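Local structure of putative activator of HSP90 (Plasmodium falciparum, 3N72) at residues F124-D127 and S128-K132. The protein probably binds the chaperone HSP90 and stimulates its ATPase activity, this chain being the N-terminal domain of an AHA1-family co-chaperone. Sequence-based numbering, arbitrary orientation.
Sequences FIYD and SILKK
S128 turns back on F124 one helical turn earlier. S128 OG donates to F124 O at 2.6 Å, and S128 N gives the same oxygen an ordinary four-residue helical bond. The two donors reach F124 O from opposite faces of the carbonyl plane. OG stands between the S128 backbone N and carbonyl carbon (chi1 62°), which directs it back to that carbonyl, and it also lies over the centre of the F124 ring.

I125 O likewise takes two N-H groups. I129 N makes the ordinary four-residue bond to it at 3.0 Å. L130 N to I125 O and K131 N to Y126 O each span five residues, the spacing of a pi-type turn. Y126 O has only a weak second bond, from L130 N. D127 O is satisfied by a water, which in turn weakly accepts K132 N.

K131 CB sits over a face of the Y126 ring, 4.1 Å from its centroid. The extended lysine chain then passes D127 O, and K131 NZ makes a long salt bridge of 3.7 Å to D127 OD1. The firmer partner of D127 is R123, through OD2.

This turn belongs to helix 120-142. Its apolar side, I125, I129 and L130, packs on I46 of strand 44-62, and I125 and L130 also meet W78 of strand 65-82.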
ATOM      1  N   PHE B 124     -16.193 -20.062  44.377  1.00 22.00           N
ATOM      2  CA  PHE B 124     -15.005 -20.906  44.455  1.00 21.82           C
ATOM      3  C   PHE B 124     -14.082 -20.668  43.252  1.00 21.78           C
ATOM      4  O   PHE B 124     -12.885 -20.494  43.426  1.00 21.44           O
ATOM      5  CB  PHE B 124     -15.364 -22.391  44.545  1.00 21.80           C
ATOM      6  CG  PHE B 124     -14.177 -23.300  44.364  1.00 24.43           C
ATOM      7  CD1 PHE B 124     -13.188 -23.392  45.349  1.00 27.66           C
ATOM      8  CD2 PHE B 124     -14.030 -24.050  43.203  1.00 26.16           C
ATOM      9  CE1 PHE B 124     -12.067 -24.229  45.170  1.00 26.60           C
ATOM     10  CE2 PHE B 124     -12.927 -24.887  43.030  1.00 27.44           C
ATOM     11  CZ  PHE B 124     -11.944 -24.970  44.018  1.00 28.17           C
ATOM     12  N   ILE B 125     -14.659 -20.643  42.052  1.00 21.98           N
ATOM     13  CA  ILE B 125     -13.884 -20.408  40.821  1.00 21.62           C
ATOM     14  C   ILE B 125     -13.225 -19.044  40.861  1.00 22.01           C
ATOM     15  O   ILE B 125     -12.036 -18.929  40.595  1.00 21.16           O
ATOM     16  CB  ILE B 125     -14.731 -20.530  39.531  1.00 22.01           C
ATOM     17  CG1 ILE B 125     -15.170 -21.987  39.347  1.00 22.45           C
ATOM     18  CG2 ILE B 125     -13.910 -20.052  38.300  1.00 21.14           C
ATOM     19  CD1 ILE B 125     -16.188 -22.188  38.270  1.00 23.35           C
ATOM     20  N   TYR B 126     -13.997 -18.014  41.196  1.00 22.59           N
ATOM     21  CA  TYR B 126     -13.445 -16.660  41.301  1.00 23.57           C
ATOM     22  C   TYR B 126     -12.294 -16.581  42.298  1.00 24.55           C
ATOM     23  O   TYR B 126     -11.218 -16.109  41.953  1.00 25.01           O
ATOM     24  CB  TYR B 126     -14.523 -15.632  41.656  1.00 23.34           C
ATOM     25  CG  TYR B 126     -13.984 -14.227  41.815  1.00 25.13           C
ATOM     26  CD1 TYR B 126     -13.890 -13.361  40.709  1.00 26.48           C
ATOM     27  CD2 TYR B 126     -13.545 -13.760  43.053  1.00 26.12           C
ATOM     28  CE1 TYR B 126     -13.384 -12.092  40.849  1.00 27.17           C
ATOM     29  CE2 TYR B 126     -13.032 -12.474  43.196  1.00 27.96           C
ATOM     30  CZ  TYR B 126     -12.959 -11.647  42.092  1.00 28.42           C
ATOM     31  OH  TYR B 126     -12.455 -10.378  42.233  1.00 29.94           O
ATOM     32  N   ASP B 127     -12.525 -17.031  43.534  1.00 24.78           N
ATOM     33  CA  ASP B 127     -11.499 -16.952  44.577  1.00 25.42           C
ATOM     34  C   ASP B 127     -10.280 -17.804  44.268  1.00 24.54           C
ATOM     35  O   ASP B 127      -9.155 -17.361  44.474  1.00 25.32           O
ATOM     36  CB  ASP B 127     -12.067 -17.366  45.938  1.00 26.48           C
ATOM     37  CG  ASP B 127     -12.996 -16.330  46.526  1.00 29.43           C
ATOM     38  OD1 ASP B 127     -12.919 -15.128  46.155  1.00 33.09           O
ATOM     39  OD2 ASP B 127     -13.797 -16.727  47.395  1.00 32.49           O
ATOM     40  N   SER B 128     -10.495 -19.016  43.772  1.00 23.31           N
ATOM     41  CA  SER B 128      -9.385 -19.962  43.628  1.00 22.75           C
ATOM     42  C   SER B 128      -8.541 -19.734  42.391  1.00 21.97           C
ATOM     43  O   SER B 128      -7.352 -20.030  42.404  1.00 21.89           O
ATOM     44  CB  SER B 128      -9.850 -21.417  43.658  1.00 22.63           C
ATOM     45  OG  SER B 128     -10.725 -21.711  42.593  1.00 23.65           O
ATOM     46  N   ILE B 129      -9.151 -19.207  41.333  1.00 21.83           N
ATOM     47  CA  ILE B 129      -8.467 -19.101  40.044  1.00 21.21           C
ATOM     48  C   ILE B 129      -8.448 -17.670  39.511  1.00 21.03           C
ATOM     49  O   ILE B 129      -7.390 -17.172  39.101  1.00 20.55           O
ATOM     50  CB  ILE B 129      -9.110 -20.032  38.982  1.00 20.90           C
ATOM     51  CG1 ILE B 129      -9.045 -21.490  39.427  1.00 21.43           C
ATOM     52  CG2 ILE B 129      -8.409 -19.916  37.595  1.00 22.31           C
ATOM     53  CD1 ILE B 129      -9.850 -22.381  38.535  1.00 19.48           C
ATOM     54  N   LEU B 130      -9.606 -17.012  39.500  1.00 20.98           N
ATOM     55  CA  LEU B 130      -9.750 -15.785  38.689  1.00 21.57           C
ATOM     56  C   LEU B 130      -9.089 -14.544  39.274  1.00 22.55           C
ATOM     57  O   LEU B 130      -8.412 -13.793  38.550  1.00 21.19           O
ATOM     58  CB  LEU B 130     -11.222 -15.489  38.354  1.00 21.82           C
ATOM     59  CG  LEU B 130     -11.947 -16.463  37.426  1.00 21.81           C
ATOM     60  CD1 LEU B 130     -13.405 -16.149  37.452  1.00 23.75           C
ATOM     61  CD2 LEU B 130     -11.430 -16.365  35.982  1.00 24.23           C
ATOM     62  N   LYS B 131      -9.287 -14.326  40.570  1.00 24.18           N
ATOM     63  CA  LYS B 131      -8.892 -13.066  41.198  1.00 25.56           C
ATOM     64  C   LYS B 131      -7.391 -12.817  41.156  1.00 25.93           C
ATOM     65  O   LYS B 131      -6.959 -11.673  41.210  1.00 27.07           O
ATOM     66  CB  LYS B 131      -9.431 -12.956  42.634  1.00 26.54           C
ATOM     67  CG  LYS B 131      -8.729 -13.789  43.688  1.00 27.75           C
ATOM     68  CD  LYS B 131      -9.423 -13.583  45.055  1.00 31.31           C
ATOM     69  CE  LYS B 131      -8.838 -14.436  46.160  1.00 32.08           C
ATOM     70  NZ  LYS B 131      -9.537 -14.164  47.443  1.00 34.26           N
ATOM     71  N   LYS B 132      -6.597 -13.881  41.060  1.00 25.66           N
ATOM     72  CA  LYS B 132      -5.159 -13.703  40.965  1.00 25.39           C
ATOM     73  C   LYS B 132      -4.599 -14.282  39.654  1.00 23.90           C
ATOM     74  O   LYS B 132      -4.168 -13.520  38.783  1.00 23.75           O
ATOM     75  CB  LYS B 132      -4.439 -14.225  42.223  1.00 25.82           C
ATOM     76  CG  LYS B 132      -2.969 -13.825  42.307  1.00 28.73           C
ATOM     77  CD  LYS B 132      -2.262 -14.455  43.528  1.00 32.84           C
ATOM     78  CE  LYS B 132      -0.813 -13.974  43.664  1.00 34.80           C
ATOM     79  NZ  LYS B 132       0.009 -14.295  42.457  1.00 35.78           N
TER
HETATM   80  O   HOH W   1      -7.041 -16.481  42.611  1.00 41.73           O